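Local coordinates for protein shikimate dehydrogenase (NADP(+)) (Peptoclostridium difficile, PDB 5DZS) that probably catalyses the reversible NADPH-linked reduction of 3-dehydroshikimate to shikimate, a step of the chorismate pathway toward aromatic amino acids, at residues Ser31-Phe36 against Gly57-Val62; Asn99-Gly104 against Ser130-Thr135; Val195-Ile200 against Asn223-Lys228. One frame throughout, in Å; residues are numbered along the deposited sequence.

Contact 1. Residues Ser31-Phe36 against Gly57-Val62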
loop_
_atom_site.group_PDB
_atom_site.type_symbol
_atom_site.label_atom_id
_atom_site.label_comp_id
_atom_site.label_asym_id
_atom_site.label_seq_id
_atom_site.Cartn_x
_atom_site.Cartn_y
_atom_site.Cartn_z
ATOM N N SER B 31 -16.926 -10.160 -2.599
ATOM C CA SER B 31 -17.161 -8.910 -1.944
ATOM C C SER B 31 -18.266 -8.195 -2.677
ATOM O O SER B 31 -18.638 -8.567 -3.785
ATOM C CB SER B 31 -15.882 -8.071 -1.900
ATOM O OG SER B 31 -14.987 -8.660 -0.964
ATOM N N ALA B 32 -18.810 -7.170 -2.008
ATOM C CA ALA B 32 -19.904 -6.392 -2.573
ATOM C C ALA B 32 -19.806 -4.930 -2.198
ATOM O O ALA B 32 -19.274 -4.617 -1.126
ATOM C CB ALA B 32 -21.234 -6.995 -2.178
ATOM N N TYR B 33 -20.292 -4.055 -3.090
ATOM C CA TYR B 33 -20.159 -2.604 -2.933
ATOM C C TYR B 33 -21.469 -1.907 -3.230
ATOM O O TYR B 33 -22.103 -2.170 -4.237
ATOM C CB TYR B 33 -19.079 -2.121 -3.917
ATOM C CG TYR B 33 -18.597 -0.664 -3.827
ATOM C CD1 TYR B 33 -19.396 0.374 -4.251
ATOM C CD2 TYR B 33 -17.329 -0.382 -3.412
ATOM C CE1 TYR B 33 -18.926 1.688 -4.219
ATOM C CE2 TYR B 33 -16.830 0.910 -3.386
ATOM C CZ TYR B 33 -17.632 1.924 -3.805
ATOM O OH TYR B 33 -17.085 3.219 -3.801
ATOM N N LYS B 34 -21.892 -1.027 -2.329
ATOM C CA LYS B 34 -23.100 -0.252 -2.574
ATOM C C LYS B 34 -22.938 1.209 -2.190
ATOM O O LYS B 34 -21.988 1.581 -1.517
ATOM C CB LYS B 34 -24.322 -0.849 -1.907
ATOM C CG LYS B 34 -24.460 -0.555 -0.436
ATOM C CD LYS B 34 -25.797 -1.097 0.090
ATOM C CE LYS B 34 -26.062 -0.578 1.465
ATOM N NZ LYS B 34 -26.581 0.829 1.494
ATOM N N ASN B 35 -23.869 2.034 -2.581
ATOM C CA ASN B 35 -23.889 3.418 -2.139
ATOM C C ASN B 35 -24.341 3.528 -0.694
ATOM O O ASN B 35 -25.288 2.841 -0.274
ATOM C CB ASN B 35 -24.877 4.225 -2.999
ATOM C CG ASN B 35 -24.355 4.518 -4.407
ATOM O OD1 ASN B 35 -23.168 4.659 -4.622
ATOM N ND2 ASN B 35 -25.272 4.573 -5.365
ATOM N N PHE B 36 -23.707 4.454 0.029
ATOM C CA PHE B 36 -24.068 4.824 1.382
ATOM C C PHE B 36 -24.381 6.339 1.388
ATOM O O PHE B 36 -23.528 7.150 1.723
ATOM C CB PHE B 36 -22.966 4.567 2.412
ATOM C CG PHE B 36 -22.605 3.125 2.635
ATOM C CD1 PHE B 36 -23.556 2.204 3.070
ATOM C CD2 PHE B 36 -21.305 2.686 2.479
ATOM C CE1 PHE B 36 -23.195 0.886 3.338
ATOM C CE2 PHE B 36 -20.963 1.353 2.733
ATOM C CZ PHE B 36 -21.900 0.472 3.175
ATOM N N GLY B 57 -14.115 -1.365 3.863
ATOM C CA GLY B 57 -13.631 -0.131 3.261
ATOM C C GLY B 57 -14.719 0.712 2.672
ATOM O O GLY B 57 -15.730 0.164 2.198
ATOM N N VAL B 58 -14.503 2.022 2.624
ATOM C CA VAL B 58 -15.427 2.891 1.929
ATOM C C VAL B 58 -14.658 3.916 1.142
ATOM O O VAL B 58 -13.525 4.291 1.518
ATOM C CB VAL B 58 -16.457 3.626 2.820
ATOM C CG1 VAL B 58 -17.316 2.616 3.572
ATOM C CG2 VAL B 58 -15.797 4.576 3.779
ATOM N N ASN B 59 -15.228 4.345 0.038
ATOM C CA ASN B 59 -14.788 5.554 -0.606
ATOM C C ASN B 59 -15.594 6.713 -0.053
ATOM O O ASN B 59 -16.704 6.533 0.448
ATOM C CB ASN B 59 -14.976 5.460 -2.109
ATOM C CG ASN B 59 -14.024 4.489 -2.747
ATOM O OD1 ASN B 59 -14.444 3.516 -3.374
ATOM N ND2 ASN B 59 -12.738 4.731 -2.592
ATOM N N VAL B 60 -15.026 7.921 -0.184
ATOM C CA VAL B 60 -15.689 9.139 0.293
ATOM C C VAL B 60 -15.666 10.110 -0.867
ATOM O O VAL B 60 -14.605 10.332 -1.523
ATOM C CB VAL B 60 -14.964 9.740 1.520
ATOM C CG1 VAL B 60 -15.708 10.948 2.070
ATOM C CG2 VAL B 60 -14.817 8.714 2.610
ATOM N N THR B 61 -16.809 10.689 -1.140
ATOM C CA THR B 61 -16.919 11.703 -2.173
ATOM C C THR B 61 -17.512 12.998 -1.600
ATOM O O THR B 61 -17.587 13.215 -0.366
ATOM C CB THR B 61 -17.629 11.169 -3.427
ATOM O OG1 THR B 61 -17.530 12.129 -4.506
ATOM C CG2 THR B 61 -19.058 10.843 -3.154
ATOM N N VAL B 62 -17.854 13.916 -2.490
ATOM C CA VAL B 62 -18.376 15.205 -2.055
ATOM C C VAL B 62 -19.638 15.036 -1.209
ATOM O O VAL B 62 -20.485 14.187 -1.507
ATOM C CB VAL B 62 -18.620 16.116 -3.274
ATOM C CG1 VAL B 62 -17.303 16.430 -3.944
ATOM C CG2 VAL B 62 -19.590 15.487 -4.245
#
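Tyr33 and Asn59 meet through a hydrogen bond in which the phenol OH of Tyr33 donates to OD1 of Asn59 over 2.7 Å. The hydroxyl lies in the carbonyl plane, and the C=O...O angle of 120° puts it on a lone pair of the amide oxygen, while the amide plane stands 44° from that of the ring. With CG anti to the backbone N (chi1 -172°), the Tyr33 side chain spans the gap between two strands whose nearest CA atoms, those of Tyr33 and Val58, are 8.7 Å apart. A second, apolar touch brings Phe36 CE2 to 3.9 Å from Val58 CG1, the two side chains crossing at about a right angle.

The amide of Asn59 is fixed from its other end as well: ND2 donates to Asn86 O and to Ser243 OG. His20 of helix 16-27 stacks on the Tyr33 ring. The wide spacing is explained by strand 2-8, which lies between 31-37 and 57-60 and is parallel to both. This bridging over an intervening strand belongs to the mixed sheet of the substrate-binding domain; segment 57-62 includes Thr61, and Ser16 and Asn86 lie nearby, all three predicted to bind shikimate.

Contact 2. Residues Asn99-Gly104 against Ser130-Thr135; sequences NTDYFG and SKAALT
Tyr102 and Ala132 bring the backbones of two helices to a CA-CA distance of 5.1 Å, a spacing that leaves room for little more than a methyl group between them. Ala132 supplies that methyl: its CB faces the first turn of helix 101-111, lying 3.3 Å from Asp101 CB, which is tight for two carbons, and 3.9 Å from Tyr102 N.

One turn further along helix 128-139, Thr135 meets the Tyr102 ring. Its CG2 comes within 3.7 Å of Tyr102 CE2 from an oblique direction, whereas Thr135 CB lies at the ring edge, in plane. Tyr102 holds CG anti to its own N (chi1 -176°), which carries the ring toward the neighbouring helix, and its OH bonds to Asp139. The rotation of Thr135 is set by a hydrogen bond from OG1 to Lys131 O at 2.7 Å; the same carbonyl accepts Thr135 N from the opposite face of its plane, and CG2 is thereby turned to the tyrosine.

The contact joins the start of helix 101-111 to helix 128-139, which follows strand 120-124 of the parallel, Rossmann-type nucleotide-binding sheet, and so lies where the two domains meet. Ahead of helix 101-111 the geometry of Asn99 OD1 and Asp101 N fits an Asx turn, though the modelled bond is too short to be taken at face value. Asp101, a predicted shikimate-binding residue, directs its carboxylate to two partners: OD2 forms a salt bridge with Lys65, the predicted proton acceptor, and OD1 accepts from NE2 of Gln239, also predicted to bind shikimate.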
loop_
_atom_site.group_PDB
_atom_site.type_symbol
_atom_site.label_atom_id
_atom_site.label_comp_id
_atom_site.label_asym_id
_atom_site.label_seq_id
_atom_site.Cartn_x
_atom_site.Cartn_y
_atom_site.Cartn_z
ATOM N N ASN B 99 -5.731 8.798 -0.023
ATOM C CA ASN B 99 -6.262 9.607 -1.106
ATOM C C ASN B 99 -5.714 9.135 -2.415
ATOM O O ASN B 99 -4.507 9.273 -2.685
ATOM C CB ASN B 99 -5.960 11.071 -0.887
ATOM C CG ASN B 99 -6.662 11.943 -1.908
ATOM O OD1 ASN B 99 -6.582 11.666 -3.117
ATOM N ND2 ASN B 99 -7.336 12.972 -1.451
ATOM N N THR B 100 -6.575 8.586 -3.251
ATOM C CA THR B 100 -6.134 8.167 -4.548
ATOM C C THR B 100 -6.323 9.270 -5.623
ATOM O O THR B 100 -6.083 8.978 -6.817
ATOM C CB THR B 100 -6.952 7.024 -4.983
ATOM O OG1 THR B 100 -8.301 7.523 -5.146
ATOM C CG2 THR B 100 -6.877 5.844 -3.970
ATOM N N ASP B 101 -6.729 10.503 -5.260
ATOM C CA ASP B 101 -6.950 11.570 -6.288
ATOM C C ASP B 101 -5.702 11.969 -7.093
ATOM O O ASP B 101 -5.792 12.178 -8.325
ATOM C CB ASP B 101 -7.608 12.845 -5.694
ATOM C CG ASP B 101 -9.124 12.731 -5.558
ATOM O OD1 ASP B 101 -9.723 11.844 -6.187
ATOM O OD2 ASP B 101 -9.727 13.566 -4.834
ATOM N N TYR B 102 -4.560 12.145 -6.433
ATOM C CA TYR B 102 -3.315 12.477 -7.141
ATOM C C TYR B 102 -2.965 11.320 -8.088
ATOM O O TYR B 102 -2.641 11.547 -9.251
ATOM C CB TYR B 102 -2.187 12.743 -6.125
ATOM C CG TYR B 102 -0.839 13.188 -6.646
ATOM C CD1 TYR B 102 0.049 12.275 -7.231
ATOM C CD2 TYR B 102 -0.403 14.484 -6.459
ATOM C CE1 TYR B 102 1.295 12.667 -7.665
ATOM C CE2 TYR B 102 0.856 14.881 -6.881
ATOM C CZ TYR B 102 1.697 13.960 -7.486
ATOM O OH TYR B 102 2.945 14.359 -7.903
ATOM N N PHE B 103 -3.035 10.088 -7.588
ATOM C CA PHE B 103 -2.738 8.900 -8.404
ATOM C C PHE B 103 -3.608 8.781 -9.657
ATOM O O PHE B 103 -3.085 8.559 -10.768
ATOM C CB PHE B 103 -2.851 7.614 -7.576
ATOM C CG PHE B 103 -2.909 6.385 -8.420
ATOM C CD1 PHE B 103 -1.742 5.745 -8.822
ATOM C CD2 PHE B 103 -4.118 5.913 -8.887
ATOM C CE1 PHE B 103 -1.798 4.629 -9.646
ATOM C CE2 PHE B 103 -4.177 4.807 -9.712
ATOM C CZ PHE B 103 -3.012 4.167 -10.093
ATOM N N GLY B 104 -4.922 8.968 -9.492
ATOM C CA GLY B 104 -5.863 8.866 -10.601
ATOM C C GLY B 104 -5.625 9.940 -11.647
ATOM O O GLY B 104 -5.770 9.670 -12.850
ATOM N N SER B 130 -9.740 19.473 -6.261
ATOM C CA SER B 130 -8.972 20.629 -6.634
ATOM C C SER B 130 -7.600 20.634 -5.947
ATOM O O SER B 130 -6.596 20.997 -6.567
ATOM C CB SER B 130 -9.753 21.890 -6.251
ATOM O OG SER B 130 -9.031 23.075 -6.503
ATOM N N LYS B 131 -7.565 20.238 -4.669
ATOM C CA LYS B 131 -6.316 20.206 -3.904
ATOM C C LYS B 131 -5.339 19.168 -4.479
ATOM O O LYS B 131 -4.127 19.408 -4.553
ATOM C CB LYS B 131 -6.590 19.926 -2.417
ATOM C CG LYS B 131 -7.249 21.070 -1.649
ATOM C CD LYS B 131 -7.567 20.658 -0.213
ATOM C CE LYS B 131 -8.036 21.831 0.631
ATOM N NZ LYS B 131 -9.278 22.475 0.127
ATOM N N ALA B 132 -5.878 18.031 -4.901
ATOM C CA ALA B 132 -5.071 16.967 -5.496
ATOM C C ALA B 132 -4.535 17.408 -6.839
ATOM O O ALA B 132 -3.385 17.129 -7.172
ATOM C CB ALA B 132 -5.881 15.702 -5.663
ATOM N N ALA B 133 -5.396 18.054 -7.621
ATOM C CA ALA B 133 -5.022 18.567 -8.929
ATOM C C ALA B 133 -3.947 19.635 -8.794
ATOM O O ALA B 133 -2.976 19.646 -9.566
ATOM C CB ALA B 133 -6.243 19.109 -9.661
ATOM N N LEU B 134 -4.113 20.531 -7.823
ATOM C CA LEU B 134 -3.110 21.544 -7.547
ATOM C C LEU B 134 -1.779 20.855 -7.219
ATOM O O LEU B 134 -0.746 21.210 -7.763
ATOM C CB LEU B 134 -3.565 22.443 -6.385
ATOM C CG LEU B 134 -2.585 23.492 -5.839
ATOM C CD1 LEU B 134 -3.348 24.631 -5.162
ATOM C CD2 LEU B 134 -1.544 22.885 -4.894
ATOM N N THR B 135 -1.835 19.862 -6.337
ATOM C CA THR B 135 -0.646 19.120 -5.910
ATOM C C THR B 135 0.027 18.443 -7.115
ATOM O O THR B 135 1.250 18.540 -7.297
ATOM C CB THR B 135 -1.014 18.080 -4.823
ATOM O OG1 THR B 135 -1.696 18.731 -3.739
ATOM C CG2 THR B 135 0.224 17.381 -4.277
#

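Contact 3. Residues Val195-Ile200 against Asn223-Lys228; sequences VSKSII and NSMGKK
Met225 reaches across to the short helix 197-200 as a nearly straight rod. Its CG is anti to the carbonyl carbon (chi1 -59°), and beyond it the chain is fully extended, so that the thioether is carried to the far segment. Its SD lies 4.2 Å from Ile200 CG2, the two side chains crossing at about a right angle. Ile200 meets the sulfur with the branch that is anti to its backbone N. The methyl end of Met225 crosses the aliphatic part of Lys197 at a slant, but the modelled separation there is too short to be trusted.

Lys227 approaches differently. Bends at chi2 (-62°) and chi4 fold its chain so that NZ hydrogen-bonds to the main-chain O atoms of Phe203 and Gln201; Ile200 O is also near, 3.3 Å from Lys227 NZ. The ammonium group thus sits just past the end of helix 197-200 among backbone carbonyls, whose partial negative charges would be expected to suit a positive charge.

Both reaching side chains leave the turn that ends helix 217-224. Gly226, at positive phi (68°), is the C-prime residue of a Schellman motif: Lys227 N bonds to Gly222 O, and Gly226 N to Asn223 O at 3.1 Å. Strand 228-230 follows directly, making this a helix-to-strand turn at the edge of the parallel Rossmann-type sheet.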
loop_
_atom_site.group_PDB
_atom_site.type_symbol
_atom_site.label_atom_id
_atom_site.label_comp_id
_atom_site.label_asym_id
_atom_site.label_seq_id
_atom_site.Cartn_x
_atom_site.Cartn_y
_atom_site.Cartn_z
ATOM N N VAL B 195 -18.308 27.135 -16.760
ATOM C CA VAL B 195 -17.771 28.322 -17.408
ATOM C C VAL B 195 -18.387 28.508 -18.779
ATOM O O VAL B 195 -18.810 27.548 -19.430
ATOM C CB VAL B 195 -16.236 28.270 -17.553
ATOM C CG1 VAL B 195 -15.574 28.376 -16.190
ATOM C CG2 VAL B 195 -15.788 27.015 -18.295
ATOM N N SER B 196 -18.422 29.759 -19.209
ATOM C CA SER B 196 -18.982 30.113 -20.489
ATOM C C SER B 196 -18.089 29.700 -21.650
ATOM O O SER B 196 -16.888 29.456 -21.495
ATOM C CB SER B 196 -19.180 31.625 -20.555
ATOM O OG SER B 196 -17.929 32.288 -20.431
ATOM N N LYS B 197 -18.704 29.665 -22.821
ATOM C CA LYS B 197 -18.039 29.353 -24.075
ATOM C C LYS B 197 -16.858 30.308 -24.310
ATOM O O LYS B 197 -15.823 29.905 -24.834
ATOM C CB LYS B 197 -19.059 29.484 -25.215
ATOM C CG LYS B 197 -18.568 29.001 -26.564
ATOM C CD LYS B 197 -19.601 29.152 -27.673
ATOM C CE LYS B 197 -19.908 30.611 -27.982
ATOM N NZ LYS B 197 -20.780 30.761 -29.182
ATOM N N SER B 198 -17.031 31.572 -23.917
ATOM C CA SER B 198 -15.989 32.598 -24.073
ATOM C C SER B 198 -14.719 32.289 -23.283
ATOM O O SER B 198 -13.613 32.630 -23.717
ATOM C CB SER B 198 -16.525 33.960 -23.645
ATOM O OG SER B 198 -17.638 34.329 -24.433
ATOM N N ILE B 199 -14.880 31.677 -22.111
ATOM C CA ILE B 199 -13.732 31.285 -21.286
ATOM C C ILE B 199 -13.123 30.011 -21.870
ATOM O O ILE B 199 -11.902 29.898 -21.992
ATOM C CB ILE B 199 -14.127 31.072 -19.806
ATOM C CG1 ILE B 199 -14.441 32.424 -19.146
ATOM C CG2 ILE B 199 -13.011 30.351 -19.033
ATOM C CD1 ILE B 199 -15.027 32.309 -17.750
ATOM N N ILE B 200 -13.975 29.064 -22.256
ATOM C CA ILE B 200 -13.500 27.808 -22.844
ATOM C C ILE B 200 -12.684 28.072 -24.103
ATOM O O ILE B 200 -11.712 27.380 -24.392
ATOM C CB ILE B 200 -14.664 26.847 -23.163
ATOM C CG1 ILE B 200 -15.308 26.384 -21.850
ATOM C CG2 ILE B 200 -14.153 25.641 -23.943
ATOM C CD1 ILE B 200 -16.527 25.500 -22.008
ATOM N N ASN B 223 -15.613 20.183 -27.447
ATOM C CA ASN B 223 -15.541 19.402 -28.678
ATOM C C ASN B 223 -16.025 20.176 -29.896
ATOM O O ASN B 223 -15.522 19.966 -30.996
ATOM C CB ASN B 223 -16.329 18.097 -28.543
ATOM C CG ASN B 223 -15.610 17.072 -27.689
ATOM O OD1 ASN B 223 -14.395 16.902 -27.801
ATOM N ND2 ASN B 223 -16.357 16.368 -26.849
ATOM N N SER B 224 -16.988 21.076 -29.698
ATOM C CA SER B 224 -17.530 21.870 -30.808
ATOM C C SER B 224 -16.485 22.843 -31.363
ATOM O O SER B 224 -16.592 23.294 -32.501
ATOM C CB SER B 224 -18.785 22.637 -30.379
ATOM O OG SER B 224 -18.478 23.676 -29.467
ATOM N N MET B 225 -15.477 23.162 -30.551
ATOM C CA MET B 225 -14.401 24.063 -30.968
ATOM C C MET B 225 -13.152 23.289 -31.384
ATOM O O MET B 225 -12.096 23.884 -31.607
ATOM C CB MET B 225 -14.020 24.994 -29.825
ATOM C CG MET B 225 -15.142 25.859 -29.299
ATOM S SD MET B 225 -14.522 26.854 -27.934
ATOM C CE MET B 225 -15.978 27.796 -27.535
ATOM N N GLY B 226 -13.270 21.967 -31.480
ATOM C CA GLY B 226 -12.134 21.133 -31.853
ATOM C C GLY B 226 -11.046 21.094 -30.791
ATOM O O GLY B 226 -9.899 20.752 -31.086
ATOM N N LYS B 227 -11.395 21.440 -29.553
ATOM C CA LYS B 227 -10.415 21.423 -28.470
ATOM C C LYS B 227 -10.198 19.994 -28.028
ATOM O O LYS B 227 -11.018 19.124 -28.317
ATOM C CB LYS B 227 -10.889 22.274 -27.281
ATOM C CG LYS B 227 -11.121 23.747 -27.609
ATOM C CD LYS B 227 -9.845 24.437 -28.080
ATOM C CE LYS B 227 -10.085 25.868 -28.552
ATOM N NZ LYS B 227 -10.560 26.781 -27.478
ATOM N N LYS B 228 -9.076 19.747 -27.358
ATOM C CA LYS B 228 -8.781 18.420 -26.818
ATOM C C LYS B 228 -9.598 18.266 -25.537
ATOM O O LYS B 228 -9.580 19.148 -24.686
ATOM C CB LYS B 228 -7.280 18.263 -26.551
ATOM C CG LYS B 228 -6.866 16.898 -26.023
ATOM C CD LYS B 228 -5.350 16.766 -25.977
ATOM C CE LYS B 228 -4.897 15.515 -25.232
ATOM N NZ LYS B 228 -5.493 14.257 -25.760
#

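In the fold
The three contacts follow one another along the chain without touching, and share no helix or strand. Contact 2 is the buried one, its centre 7 Å from the centre of the chain; contacts 1 and 3 are partly buried and lie on opposite sides of it, centres about 34 Å apart. Contact 1 belongs to the mixed sheet and contact 3 to the margin of the parallel sheet, whereas contact 2 lies between them. Contacts 1 and 2, about 6 Å apart at their nearest atoms, both include predicted shikimate-site residues; contact 3 is remote from them. Across their segments, contact 1 has a side-chain hydrogen bond, contact 2 close carbon packing, and contact 3 long side chains reaching from a helix-ending turn.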